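Local atomic coordinates of beta-Lactamase/D-Alanine Carboxypeptidase (Pseudomonas syringae pv. tomato, PDB entry 5EVI), a protein that probably hydrolyses beta-lactam antibiotics to substituted beta-amino acids, as a class C beta-lactamase of the kind that confers antibiotic resistance. Residues Tyr278-His283 against Gln311-Val316; Arg237-Asn242 against Gly327-Ile332; Gly262-Gly267 against Ala301-Pro306. All blocks are in the same frame, centred on the assembly; numbering follows the deposited sequence.

In the fold
The chain first reaches helix segment 237-242, which waits for its partner until strand segment 327-332 and so closes the longest of the three loops, interaction 2. Everything else happens inside it. Segments 262-267 and 278-283 come next, followed by their partners 301-306 and 311-316 in the same order, so interactions 3 and 1 cross along the chain while both nest within interaction 2. All three reach one antiparallel sheet. Interaction 3 pairs two of its strands toward the end at 151-152, interaction 1 joins strands 276-278 and 315-321, and interaction 2 lays helix 232-243 on strand 326-332, the direct neighbour of 315-321.

Interaction 1. Residues Tyr278-His283 against Gln311-Val316; sequences YPTPIH and QPTAWV
The ring of Tyr278 turns its edge to the backbone of Trp315, with Trp315 O near the ring plane and 3.6 Å from Tyr278 CD2. Two carbons approach the indole of Trp315 obliquely: Tyr278 CD2 comes to CD1 of its five-membered ring, and Ile282 CD1 lies 3.9 Å from Trp315 CE3 on the six-membered ring. These contacts lie on one face of an antiparallel beta bridge that joins strand 276-278 to the start of strand 315-321 in the sheet of the class C beta-lactamase fold. Tyr278 and Trp315 form a hydrogen-bonded pair. Trp315 N donates to Tyr278 O (3.0 Å) within the carbonyl plane, whereas Tyr278 N reaches Trp315 O (3.0 Å) from above the carbonyl plane of Trp315, 36° out of it.

With CG opposite the backbone N (chi1 -178°), Trp315 carries its indole away from segment 278-283 toward strand 326-332, where NE1 is hydrogen-bonded to Tyr328 OH. Ile282 meets the near end of this side chain almost at a right angle, its CD1 packing 3.8 Å from Trp315 CB. Leu287 of helix 284-290 touches Tyr278, Ile282 and Trp315 alike, bringing the helix against the apolar side of the bridge.

Beyond the bridge the two chains separate, and a type I turn from Gln311 to Ala314 leads into strand 315-321. Here the methyl CG2 of Thr280 slants across the side chain of Thr313 toward its OG1, and a water spans the widening gap: it accepts from Thr280 N at 2.8 Å and lies 2.6 Å from Thr313 OG1.

Interaction 2. Residues Arg237-Asn242 against Gly327-Ile332; sequences RFVEAN and GYVAFI
Val239 is the first residue of helix segment 237-242 to touch strand 327-332, and its two methyls divide the work. CG2 meets Val329 CG1, although their close spacing is doubtful because Val329 is modelled in two conformers. Val239 CG1, placed opposite the backbone N (chi1 171°), lies 3.7 Å from Phe331 CB and also packs 4.0 Å from Phe331 CD2. Both strand side chains run past Val239 in the opposite sense, which interleaves helix and strand in a buried, apolar layer without any hydrogen bond between the segments.

One turn later Asn242 takes over. Asn242 CB sits 3.6 Å from Phe331 CZ and equally close to CE1, so the asparagine touches the far end of the ring and the valine its root, both obliquely. The Asn242 amide and the Phe331 ring are inclined by 31°. That amide is secured at both ends: Asn242 ND2 donates to Phe238 O at 2.9 Å, and OD1 accepts from Arg260 NH1. Phe238 O also takes the helical bond from Asn242 N (3.1 Å), the two donors arriving from opposite faces of the carbonyl plane. Asn242 ND2 lies in addition 3.6 Å above the centre of the Phe238 ring.

The axes of segments 237-242 and 327-332 pass 9.1 Å apart, inclined by 32°: an alpha-on-beta layer of this lactamase fold. Phe238 stacks on Phe73 of helix 70-83, and Phe331 meets Trp275 edge-to-face. Strand 326-332 itself is flanked by strands 315-321 and 337-343, while Tyr328, directed to the opposite side of the sheet, packs on helix 349-363.

Interaction 3. Residues Gly262-Gly267 against Ala301-Pro306; sequences GYFKVG and ADAIEP
In the large sheet of the lactamase fold, strand 262-266, which carries a classic beta bulge against strand 269-271, pairs in antiparallel fashion with strand 299-308. Tyr263 and Phe264 form the bulge, both facing Gln271. Three backbone bonds hold the pair. Lys265 and Asp302 form the hydrogen-bonded pair, with Lys265 N to Asp302 O at 3.0 Å and Asp302 N to Lys265 O also at 3.0 Å. Farther along, Ile304 N donates almost straight to Tyr263 O (2.9 Å, 171° at the hydrogen). A water donates both to that same Tyr263 O and to Ile304 O, so the bulge carbonyl is gripped twice.

Phe264 and Ala303 make a non-hydrogen-bonded pair: the ring comes obliquely, Phe264 CD1 being 3.6 Å from Ala303 CA and Phe264 CE1 4.0 Å from Ala303 CB. Next to it Val266 CG2 packs 3.9 Å from Ala301 CB. Across the other side Ile304, with CG1 beside its backbone N (chi1 -52°), reaches over the partner strand, where CD1 rests 3.7 Å from Phe264 C and 4.1 Å from Lys265 CG. The carboxylate of Asp302 looks instead along its own strand, to a salt bridge with Lys300.

Over these short segments the strand directions make 148°, well off exactly antiparallel. Phe111, just before helix 112-115, and Thr115 within it touch Phe264, strand 269-271 flanks 262-266, and beyond 299-308 the sheet ends at strand 151-152.

Interaction 1. Residues Tyr278-His283 against Gln311-Val316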
ATOM      1  N   TYR D 278      -0.031 -12.838   6.571  1.00 20.47           N
ATOM      2  CA  TYR D 278       0.552 -13.876   7.415  1.00 20.94           C
ATOM      3  C   TYR D 278      -0.586 -14.719   7.986  1.00 22.15           C
ATOM      4  O   TYR D 278      -1.540 -14.173   8.550  1.00 21.58           O
ATOM      5  CB  TYR D 278       1.388 -13.257   8.543  1.00 21.01           C
ATOM      6  CG  TYR D 278       2.470 -12.333   8.030  1.00 20.92           C
ATOM      7  CD1 TYR D 278       3.750 -12.804   7.789  1.00 21.01           C
ATOM      8  CD2 TYR D 278       2.202 -10.981   7.749  1.00 21.02           C
ATOM      9  CE1 TYR D 278       4.746 -11.975   7.297  1.00 21.50           C
ATOM     10  CE2 TYR D 278       3.187 -10.146   7.240  1.00 20.98           C
ATOM     11  CZ  TYR D 278       4.462 -10.644   7.017  1.00 21.86           C
ATOM     12  OH  TYR D 278       5.461  -9.838   6.508  1.00 22.70           O
ATOM     13  N   PRO D 279      -0.493 -16.049   7.838  1.00 22.94           N
ATOM     14  CA  PRO D 279      -1.558 -16.895   8.332  1.00 24.20           C
ATOM     15  C   PRO D 279      -1.540 -17.053   9.850  1.00 25.48           C
ATOM     16  O   PRO D 279      -0.483 -17.050  10.474  1.00 24.04           O
ATOM     17  CB  PRO D 279      -1.290 -18.237   7.644  1.00 24.05           C
ATOM     18  CG  PRO D 279       0.188 -18.262   7.470  1.00 23.61           C
ATOM     19  CD  PRO D 279       0.551 -16.836   7.145  1.00 23.59           C
ATOM     20  N   THR D 280      -2.731 -17.178  10.414  1.00 27.51           N
ATOM     21  CA  THR D 280      -2.915 -17.484  11.830  1.00 29.42           C
ATOM     22  C   THR D 280      -2.264 -18.846  12.133  1.00 30.71           C
ATOM     23  O   THR D 280      -2.240 -19.721  11.252  1.00 31.27           O
ATOM     24  CB  THR D 280      -4.430 -17.534  12.157  1.00 30.53           C
ATOM     25  OG1 THR D 280      -4.645 -17.522  13.571  1.00 32.23           O
ATOM     26  CG2 THR D 280      -5.095 -18.779  11.552  1.00 31.15           C
ATOM     27  N   PRO D 281      -1.709 -19.031  13.351  1.00 31.99           N
ATOM     28  CA  PRO D 281      -1.516 -18.058  14.435  1.00 31.97           C
ATOM     29  C   PRO D 281      -0.394 -17.042  14.165  1.00 31.50           C
ATOM     30  O   PRO D 281       0.683 -17.402  13.662  1.00 29.82           O
ATOM     31  CB  PRO D 281      -1.182 -18.934  15.652  1.00 32.97           C
ATOM     32  CG  PRO D 281      -0.702 -20.226  15.081  1.00 33.04           C
ATOM     33  CD  PRO D 281      -1.468 -20.411  13.812  1.00 32.54           C
ATOM     34  N   ILE D 282      -0.662 -15.791  14.538  1.00 30.58           N
ATOM     35  CA  ILE D 282       0.188 -14.649  14.195  1.00 30.96           C
ATOM     36  C   ILE D 282       1.278 -14.477  15.255  1.00 30.51           C
ATOM     37  O   ILE D 282       0.966 -14.300  16.436  1.00 31.01           O
ATOM     38  CB  ILE D 282      -0.657 -13.353  14.099  1.00 31.23           C
ATOM     39  CG1 ILE D 282      -1.780 -13.521  13.066  1.00 31.20           C
ATOM     40  CG2 ILE D 282       0.215 -12.148  13.729  1.00 31.55           C
ATOM     41  CD1 ILE D 282      -2.943 -12.600  13.303  1.00 30.81           C
ATOM     42  N   HIS D 283       2.542 -14.546  14.831  1.00 29.79           N
ATOM     43  CA  HIS D 283       3.702 -14.357  15.705  1.00 29.63           C
ATOM     44  C   HIS D 283       4.426 -13.060  15.349  1.00 28.43           C
ATOM     45  O   HIS D 283       4.785 -12.838  14.183  1.00 26.88           O
ATOM     46  CB  HIS D 283       4.652 -15.551  15.571  1.00 30.08           C
ATOM     47  CG  HIS D 283       4.170 -16.786  16.271  1.00 30.61           C
ATOM     48  ND1 HIS D 283       3.721 -17.904  15.601  1.00 30.97           N
ATOM     49  CD2 HIS D 283       4.060 -17.070  17.590  1.00 31.13           C
ATOM     50  CE1 HIS D 283       3.353 -18.822  16.478  1.00 30.99           C
ATOM     51  NE2 HIS D 283       3.557 -18.344  17.692  1.00 31.00           N
ATOM     52  N   GLN D 311      -8.127 -14.825   2.834  1.00 27.66           N
ATOM     53  CA  GLN D 311      -8.094 -15.560   4.099  1.00 28.24           C
ATOM     54  C   GLN D 311      -8.576 -14.647   5.227  1.00 27.72           C
ATOM     55  O   GLN D 311      -7.839 -13.745   5.652  1.00 26.40           O
ATOM     56  CB  GLN D 311      -6.678 -16.072   4.381  1.00 28.55           C
ATOM     57  CG  GLN D 311      -6.197 -17.166   3.423  1.00 29.50           C
ATOM     58  CD  GLN D 311      -7.153 -18.347   3.346  1.00 30.51           C
ATOM     59  OE1 GLN D 311      -7.551 -18.789   2.258  1.00 31.97           O
ATOM     60  NE2 GLN D 311      -7.565 -18.834   4.507  1.00 30.64           N
ATOM     61  N   PRO D 312      -9.819 -14.872   5.723  1.00 27.46           N
ATOM     62  CA  PRO D 312     -10.331 -13.972   6.769  1.00 27.09           C
ATOM     63  C   PRO D 312      -9.517 -13.876   8.067  1.00 26.30           C
ATOM     64  O   PRO D 312      -9.587 -12.846   8.762  1.00 25.95           O
ATOM     65  CB  PRO D 312     -11.723 -14.554   7.067  1.00 27.68           C
ATOM     66  CG  PRO D 312     -12.136 -15.189   5.799  1.00 27.47           C
ATOM     67  CD  PRO D 312     -10.872 -15.805   5.272  1.00 27.53           C
ATOM     68  N   THR D 313      -8.791 -14.930   8.410  1.00 24.65           N
ATOM     69  CA  THR D 313      -8.043 -14.987   9.667  1.00 24.69           C
ATOM     70  C   THR D 313      -6.614 -14.414   9.557  1.00 23.81           C
ATOM     71  O   THR D 313      -5.925 -14.316  10.569  1.00 23.41           O
ATOM     72  CB  THR D 313      -7.945 -16.446  10.169  1.00 24.83           C
ATOM     73  OG1 THR D 313      -7.453 -17.275   9.109  1.00 24.46           O
ATOM     74  CG2 THR D 313      -9.288 -16.957  10.620  1.00 25.14           C
ATOM     75  N   ALA D 314      -6.169 -14.041   8.349  1.00 22.98           N
ATOM     76  CA  ALA D 314      -4.766 -13.654   8.120  1.00 22.61           C
ATOM     77  C   ALA D 314      -4.533 -12.196   8.455  1.00 22.19           C
ATOM     78  O   ALA D 314      -5.345 -11.348   8.103  1.00 23.05           O
ATOM     79  CB  ALA D 314      -4.367 -13.890   6.671  1.00 22.62           C
ATOM     80  N   TRP D 315      -3.394 -11.922   9.080  1.00 21.65           N
ATOM     81  CA  TRP D 315      -2.899 -10.555   9.280  1.00 20.88           C
ATOM     82  C   TRP D 315      -2.411  -9.967   7.951  1.00 19.97           C
ATOM     83  O   TRP D 315      -1.332 -10.303   7.467  1.00 19.14           O
ATOM     84  CB  TRP D 315      -1.773 -10.567  10.319  1.00 21.46           C
ATOM     85  CG  TRP D 315      -1.182  -9.245  10.668  1.00 21.82           C
ATOM     86  CD1 TRP D 315      -0.269  -8.514   9.943  1.00 21.90           C
ATOM     87  CD2 TRP D 315      -1.402  -8.516  11.880  1.00 22.51           C
ATOM     88  NE1 TRP D 315       0.058  -7.368  10.619  1.00 22.38           N
ATOM     89  CE2 TRP D 315      -0.622  -7.341  11.812  1.00 22.52           C
ATOM     90  CE3 TRP D 315      -2.208  -8.732  13.004  1.00 22.93           C
ATOM     91  CZ2 TRP D 315      -0.625  -6.377  12.830  1.00 22.97           C
ATOM     92  CZ3 TRP D 315      -2.217  -7.770  14.026  1.00 22.97           C
ATOM     93  CH2 TRP D 315      -1.426  -6.607  13.931  1.00 22.81           C
ATOM     94  N   VAL D 316      -3.207  -9.079   7.372  1.00 19.60           N
ATOM     95  CA  VAL D 316      -2.879  -8.470   6.094  1.00 19.94           C
ATOM     96  C   VAL D 316      -2.347  -7.077   6.374  1.00 19.64           C
ATOM     97  O   VAL D 316      -2.984  -6.285   7.088  1.00 18.65           O
ATOM     98  CB  VAL D 316      -4.101  -8.371   5.167  1.00 20.33           C
ATOM     99  CG1 VAL D 316      -3.694  -7.793   3.803  1.00 20.69           C
ATOM    100  CG2 VAL D 316      -4.776  -9.729   5.036  1.00 20.75           C
TER
HETATM  101  O   HOH W   1      -4.851 -17.364   8.636  1.00 21.89           O

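Interaction 2. Residues Arg237-Asn242 against Gly327-Ile332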
ATOM      1  N   ARG D 237     -11.286   3.804   6.515  1.00 52.35           N
ATOM      2  CA  ARG D 237     -12.454   3.440   5.692  1.00 51.60           C
ATOM      3  C   ARG D 237     -12.067   2.437   4.600  1.00 47.85           C
ATOM      4  O   ARG D 237     -12.816   1.495   4.330  1.00 45.58           O
ATOM      5  CB  ARG D 237     -13.087   4.683   5.054  1.00 53.63           C
ATOM      6  CG  ARG D 237     -14.498   4.481   4.514  1.00 56.38           C
ATOM      7  CD  ARG D 237     -14.917   5.636   3.616  1.00 57.88           C
ATOM      8  NE  ARG D 237     -16.356   5.894   3.658  1.00 61.14           N
ATOM      9  CZ  ARG D 237     -17.291   5.265   2.936  1.00 63.05           C
ATOM     10  NH1 ARG D 237     -16.982   4.290   2.075  1.00 64.01           N
ATOM     11  NH2 ARG D 237     -18.569   5.612   3.083  1.00 63.86           N
ATOM     12  N   PHE D 238     -10.908   2.655   3.977  1.00 44.20           N
ATOM     13  CA  PHE D 238     -10.360   1.715   3.000  1.00 42.23           C
ATOM     14  C   PHE D 238     -10.010   0.373   3.647  1.00 40.81           C
ATOM     15  O   PHE D 238     -10.187  -0.668   3.026  1.00 38.67           O
ATOM     16  CB  PHE D 238      -9.131   2.310   2.305  1.00 41.64           C
ATOM     17  CG  PHE D 238      -8.596   1.465   1.176  1.00 41.18           C
ATOM     18  CD1 PHE D 238      -9.412   1.109   0.106  1.00 40.71           C
ATOM     19  CD2 PHE D 238      -7.272   1.041   1.172  1.00 41.23           C
ATOM     20  CE1 PHE D 238      -8.921   0.336  -0.939  1.00 40.77           C
ATOM     21  CE2 PHE D 238      -6.775   0.269   0.129  1.00 40.65           C
ATOM     22  CZ  PHE D 238      -7.600  -0.083  -0.929  1.00 40.24           C
ATOM     23  N   VAL D 239      -9.512   0.408   4.884  1.00 40.68           N
ATOM     24  CA  VAL D 239      -9.294  -0.815   5.679  1.00 41.40           C
ATOM     25  C   VAL D 239     -10.634  -1.522   5.961  1.00 41.82           C
ATOM     26  O   VAL D 239     -10.733  -2.748   5.858  1.00 41.88           O
ATOM     27  CB  VAL D 239      -8.535  -0.516   6.997  1.00 41.05           C
ATOM     28  CG1 VAL D 239      -8.509  -1.732   7.923  1.00 42.36           C
ATOM     29  CG2 VAL D 239      -7.115  -0.064   6.699  1.00 40.63           C
ATOM     30  N   GLU D 240     -11.656  -0.746   6.313  1.00 41.95           N
ATOM     31  CA  GLU D 240     -13.004  -1.290   6.497  1.00 43.51           C
ATOM     32  C   GLU D 240     -13.618  -1.850   5.201  1.00 43.02           C
ATOM     33  O   GLU D 240     -14.352  -2.842   5.247  1.00 42.46           O
ATOM     34  CB  GLU D 240     -13.926  -0.260   7.148  1.00 44.69           C
ATOM     35  CG  GLU D 240     -13.640  -0.108   8.631  1.00 46.12           C
ATOM     36  CD  GLU D 240     -14.434   1.001   9.287  1.00 48.03           C
ATOM     37  OE1 GLU D 240     -15.560   1.308   8.832  1.00 50.24           O
ATOM     38  OE2 GLU D 240     -13.926   1.566  10.274  1.00 48.85           O
ATOM     39  N   ALA D 241     -13.302  -1.232   4.062  1.00 42.87           N
ATOM     40  CA  ALA D 241     -13.660  -1.788   2.749  1.00 42.96           C
ATOM     41  C   ALA D 241     -13.043  -3.175   2.541  1.00 42.68           C
ATOM     42  O   ALA D 241     -13.716  -4.084   2.059  1.00 40.69           O
ATOM     43  CB  ALA D 241     -13.245  -0.846   1.621  1.00 42.66           C
ATOM     44  N   ASN D 242     -11.774  -3.327   2.924  1.00 42.72           N
ATOM     45  CA  ASN D 242     -11.085  -4.631   2.860  1.00 43.85           C
ATOM     46  C   ASN D 242     -11.550  -5.655   3.905  1.00 45.63           C
ATOM     47  O   ASN D 242     -11.520  -6.860   3.645  1.00 45.56           O
ATOM     48  CB  ASN D 242      -9.569  -4.440   2.941  1.00 43.14           C
ATOM     49  CG  ASN D 242      -8.986  -3.975   1.627  1.00 42.63           C
ATOM     50  OD1 ASN D 242      -8.847  -4.770   0.700  1.00 42.91           O
ATOM     51  ND2 ASN D 242      -8.668  -2.687   1.526  1.00 42.47           N
ATOM     52  N   GLY D 327       4.185   5.185   7.169  1.00 18.39           N
ATOM     53  CA  GLY D 327       2.874   4.663   7.547  1.00 18.26           C
ATOM     54  C   GLY D 327       2.886   3.166   7.757  1.00 17.98           C
ATOM     55  O   GLY D 327       3.852   2.486   7.374  1.00 17.85           O
ATOM     56  N   TYR D 328       1.800   2.656   8.337  1.00 17.02           N
ATOM     57  CA  TYR D 328       1.554   1.222   8.415  1.00 17.30           C
ATOM     58  C   TYR D 328       0.057   0.899   8.489  1.00 17.32           C
ATOM     59  O   TYR D 328      -0.679   1.505   9.281  1.00 17.23           O
ATOM     60  CB  TYR D 328       2.288   0.626   9.616  1.00 17.45           C
ATOM     61  CG  TYR D 328       2.199  -0.889   9.742  1.00 17.63           C
ATOM     62  CD1 TYR D 328       2.806  -1.712   8.802  1.00 17.92           C
ATOM     63  CD2 TYR D 328       1.522  -1.498  10.815  1.00 17.85           C
ATOM     64  CE1 TYR D 328       2.732  -3.094   8.897  1.00 17.57           C
ATOM     65  CE2 TYR D 328       1.473  -2.896  10.937  1.00 17.70           C
ATOM     66  CZ  TYR D 328       2.079  -3.677   9.963  1.00 17.87           C
ATOM     67  OH  TYR D 328       2.032  -5.050  10.052  1.00 17.25           O
ATOM     68  N   VAL D 329      -0.376  -0.057   7.659  0.58 17.26           N
ATOM     69  CA  VAL D 329      -1.764  -0.557   7.673  0.58 17.53           C
ATOM     70  C   VAL D 329      -1.731  -2.025   8.098  0.58 17.30           C
ATOM     71  O   VAL D 329      -0.827  -2.760   7.705  0.58 17.38           O
ATOM     72  CB  VAL D 329      -2.428  -0.470   6.274  0.58 17.81           C
ATOM     73  CG1 VAL D 329      -3.835  -1.066   6.297  0.58 17.93           C
ATOM     74  CG2 VAL D 329      -2.467   0.968   5.792  0.58 18.04           C
ATOM     75  N   ALA D 330      -2.699  -2.453   8.901  1.00 17.25           N
ATOM     76  CA  ALA D 330      -2.834  -3.885   9.230  1.00 17.53           C
ATOM     77  C   ALA D 330      -4.287  -4.211   9.579  1.00 18.04           C
ATOM     78  O   ALA D 330      -4.977  -3.365  10.149  1.00 18.05           O
ATOM     79  CB  ALA D 330      -1.906  -4.236  10.380  1.00 17.39           C
ATOM     80  N   PHE D 331      -4.749  -5.403   9.218  1.00 18.77           N
ATOM     81  CA  PHE D 331      -6.118  -5.851   9.548  1.00 19.75           C
ATOM     82  C   PHE D 331      -6.276  -7.385   9.533  1.00 20.78           C
ATOM     83  O   PHE D 331      -5.431  -8.097   8.994  1.00 20.12           O
ATOM     84  CB  PHE D 331      -7.167  -5.151   8.650  1.00 20.12           C
ATOM     85  CG  PHE D 331      -6.953  -5.335   7.170  1.00 20.43           C
ATOM     86  CD1 PHE D 331      -7.692  -6.282   6.452  1.00 20.80           C
ATOM     87  CD2 PHE D 331      -6.025  -4.547   6.477  1.00 20.59           C
ATOM     88  CE1 PHE D 331      -7.502  -6.457   5.083  1.00 21.09           C
ATOM     89  CE2 PHE D 331      -5.820  -4.736   5.112  1.00 21.09           C
ATOM     90  CZ  PHE D 331      -6.556  -5.686   4.408  1.00 20.82           C
ATOM     91  N   ILE D 332      -7.308  -7.871  10.221  1.00 22.30           N
ATOM     92  CA  ILE D 332      -7.707  -9.284  10.183  1.00 23.91           C
ATOM     93  C   ILE D 332      -9.226  -9.287   9.962  1.00 25.03           C
ATOM     94  O   ILE D 332      -9.973  -8.836  10.841  1.00 25.55           O
ATOM     95  CB  ILE D 332      -7.371 -10.049  11.473  1.00 24.16           C
ATOM     96  CG1 ILE D 332      -5.868 -10.031  11.755  1.00 25.38           C
ATOM     97  CG2 ILE D 332      -7.885 -11.491  11.389  1.00 23.97           C
ATOM     98  CD1 ILE D 332      -5.506 -10.591  13.120  1.00 25.92           C
TER

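Interaction 3. Residues Gly262-Gly267 against Ala301-Pro306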
ATOM      1  N   GLY D 262      -3.787 -14.729  -2.362  1.00 21.10           N
ATOM      2  CA  GLY D 262      -2.402 -15.092  -2.112  1.00 21.04           C
ATOM      3  C   GLY D 262      -1.822 -15.853  -3.283  1.00 21.15           C
ATOM      4  O   GLY D 262      -2.290 -16.963  -3.616  1.00 22.29           O
ATOM      5  N   TYR D 263      -0.794 -15.284  -3.895  1.00 20.59           N
ATOM      6  CA  TYR D 263      -0.199 -15.877  -5.108  1.00 20.87           C
ATOM      7  C   TYR D 263       1.096 -16.635  -4.819  1.00 21.04           C
ATOM      8  O   TYR D 263       1.362 -17.645  -5.461  1.00 20.75           O
ATOM      9  CB  TYR D 263       0.063 -14.791  -6.134  1.00 20.54           C
ATOM     10  CG  TYR D 263      -1.145 -14.197  -6.789  1.00 20.70           C
ATOM     11  CD1 TYR D 263      -1.752 -14.823  -7.877  1.00 21.09           C
ATOM     12  CD2 TYR D 263      -1.658 -12.963  -6.366  1.00 20.96           C
ATOM     13  CE1 TYR D 263      -2.857 -14.252  -8.502  1.00 21.19           C
ATOM     14  CE2 TYR D 263      -2.750 -12.376  -6.986  1.00 21.11           C
ATOM     15  CZ  TYR D 263      -3.353 -13.027  -8.047  1.00 21.44           C
ATOM     16  OH  TYR D 263      -4.422 -12.471  -8.678  1.00 19.85           O
ATOM     17  N   PHE D 264       1.907 -16.156  -3.867  1.00 21.44           N
ATOM     18  CA  PHE D 264       3.199 -16.803  -3.557  1.00 22.31           C
ATOM     19  C   PHE D 264       3.483 -16.910  -2.051  1.00 22.81           C
ATOM     20  O   PHE D 264       3.050 -16.064  -1.263  1.00 21.23           O
ATOM     21  CB  PHE D 264       4.332 -16.023  -4.237  1.00 22.55           C
ATOM     22  CG  PHE D 264       4.173 -15.903  -5.721  1.00 22.57           C
ATOM     23  CD1 PHE D 264       4.641 -16.913  -6.567  1.00 22.79           C
ATOM     24  CD2 PHE D 264       3.574 -14.793  -6.283  1.00 23.07           C
ATOM     25  CE1 PHE D 264       4.489 -16.818  -7.938  1.00 22.26           C
ATOM     26  CE2 PHE D 264       3.420 -14.686  -7.657  1.00 22.46           C
ATOM     27  CZ  PHE D 264       3.884 -15.699  -8.489  1.00 22.99           C
ATOM     28  N   LYS D 265       4.201 -17.966  -1.661  1.00 23.73           N
ATOM     29  CA  LYS D 265       4.826 -18.048  -0.338  1.00 24.34           C
ATOM     30  C   LYS D 265       6.252 -17.520  -0.495  1.00 24.49           C
ATOM     31  O   LYS D 265       6.977 -17.986  -1.388  1.00 23.51           O
ATOM     32  CB  LYS D 265       4.848 -19.494   0.187  1.00 25.43           C
ATOM     33  CG  LYS D 265       3.540 -19.970   0.822  1.00 25.92           C
ATOM     34  CD  LYS D 265       3.595 -19.956   2.349  1.00 26.41           C
ATOM     35  CE  LYS D 265       2.251 -19.667   2.991  1.00 26.42           C
ATOM     36  NZ  LYS D 265       1.091 -20.438   2.480  1.00 26.25           N
ATOM     37  N   VAL D 266       6.635 -16.555   0.349  1.00 24.50           N
ATOM     38  CA  VAL D 266       7.971 -15.901   0.297  1.00 25.61           C
ATOM     39  C   VAL D 266       8.509 -15.865   1.721  1.00 25.88           C
ATOM     40  O   VAL D 266       8.202 -14.948   2.478  1.00 27.21           O
ATOM     41  CB  VAL D 266       7.904 -14.466  -0.292  1.00 25.45           C
ATOM     42  CG1 VAL D 266       9.305 -13.884  -0.482  1.00 25.67           C
ATOM     43  CG2 VAL D 266       7.171 -14.461  -1.628  1.00 26.00           C
ATOM     44  N   GLY D 267       9.292 -16.877   2.095  1.00 26.49           N
ATOM     45  CA  GLY D 267       9.592 -17.131   3.505  1.00 26.51           C
ATOM     46  C   GLY D 267       8.291 -17.366   4.263  1.00 26.71           C
ATOM     47  O   GLY D 267       7.430 -18.148   3.817  1.00 25.91           O
ATOM     48  N   ALA D 301      10.715 -17.642  -4.096  1.00 34.60           N
ATOM     49  CA  ALA D 301       9.270 -17.710  -3.911  1.00 35.65           C
ATOM     50  C   ALA D 301       8.739 -19.022  -4.475  1.00 36.60           C
ATOM     51  O   ALA D 301       9.369 -19.635  -5.336  1.00 35.88           O
ATOM     52  CB  ALA D 301       8.586 -16.533  -4.594  1.00 35.95           C
ATOM     53  N   ASP D 302       7.574 -19.431  -3.974  1.00 38.25           N
ATOM     54  CA  ASP D 302       6.901 -20.663  -4.393  1.00 39.22           C
ATOM     55  C   ASP D 302       5.453 -20.349  -4.762  1.00 40.67           C
ATOM     56  O   ASP D 302       4.707 -19.815  -3.941  1.00 40.48           O
ATOM     57  CB  ASP D 302       6.931 -21.688  -3.262  1.00 39.72           C
ATOM     58  CG  ASP D 302       8.339 -22.018  -2.806  1.00 40.16           C
ATOM     59  OD1 ASP D 302       9.245 -22.127  -3.658  1.00 40.27           O
ATOM     60  OD2 ASP D 302       8.541 -22.179  -1.589  1.00 40.75           O
ATOM     61  N   ALA D 303       5.058 -20.688  -5.985  1.00 42.16           N
ATOM     62  CA  ALA D 303       3.701 -20.405  -6.465  1.00 44.68           C
ATOM     63  C   ALA D 303       2.645 -21.213  -5.710  1.00 46.90           C
ATOM     64  O   ALA D 303       2.784 -22.421  -5.546  1.00 46.49           O
ATOM     65  CB  ALA D 303       3.597 -20.676  -7.960  1.00 44.64           C
ATOM     66  N   ILE D 304       1.601 -20.527  -5.248  1.00 49.54           N
ATOM     67  CA  ILE D 304       0.438 -21.178  -4.662  1.00 52.31           C
ATOM     68  C   ILE D 304      -0.541 -21.387  -5.819  1.00 53.22           C
ATOM     69  O   ILE D 304      -1.086 -20.417  -6.356  1.00 52.45           O
ATOM     70  CB  ILE D 304      -0.203 -20.329  -3.540  1.00 54.59           C
ATOM     71  CG1 ILE D 304       0.847 -19.904  -2.498  1.00 58.76           C
ATOM     72  CG2 ILE D 304      -1.325 -21.112  -2.861  1.00 54.61           C
ATOM     73  CD1 ILE D 304       0.390 -18.793  -1.573  1.00 69.61           C
ATOM     74  N   GLU D 305      -0.735 -22.645  -6.213  1.00 53.76           N
ATOM     75  CA  GLU D 305      -1.554 -22.998  -7.374  1.00 54.93           C
ATOM     76  C   GLU D 305      -2.572 -24.089  -7.005  1.00 53.78           C
ATOM     77  O   GLU D 305      -2.173 -25.191  -6.636  1.00 54.81           O
ATOM     78  CB  GLU D 305      -0.662 -23.461  -8.524  1.00 56.30           C
ATOM     79  CG  GLU D 305       0.174 -22.340  -9.119  1.00 57.61           C
ATOM     80  CD  GLU D 305       0.969 -22.785 -10.328  1.00 58.57           C
ATOM     81  OE1 GLU D 305       2.216 -22.785 -10.257  1.00 60.15           O
ATOM     82  OE2 GLU D 305       0.342 -23.143 -11.347  1.00 59.21           O
ATOM     83  N   PRO D 306      -3.887 -23.785  -7.083  1.00 52.37           N
ATOM     84  CA  PRO D 306      -4.492 -22.501  -7.473  1.00 51.11           C
ATOM     85  C   PRO D 306      -4.228 -21.395  -6.432  1.00 49.01           C
ATOM     86  O   PRO D 306      -3.924 -21.713  -5.278  1.00 46.97           O
ATOM     87  CB  PRO D 306      -5.987 -22.828  -7.569  1.00 51.97           C
ATOM     88  CG  PRO D 306      -6.182 -23.986  -6.653  1.00 52.75           C
ATOM     89  CD  PRO D 306      -4.910 -24.781  -6.708  1.00 52.73           C
TER
HETATM   90  O   HOH W   2       0.249 -18.307  -7.916  1.00 20.58           O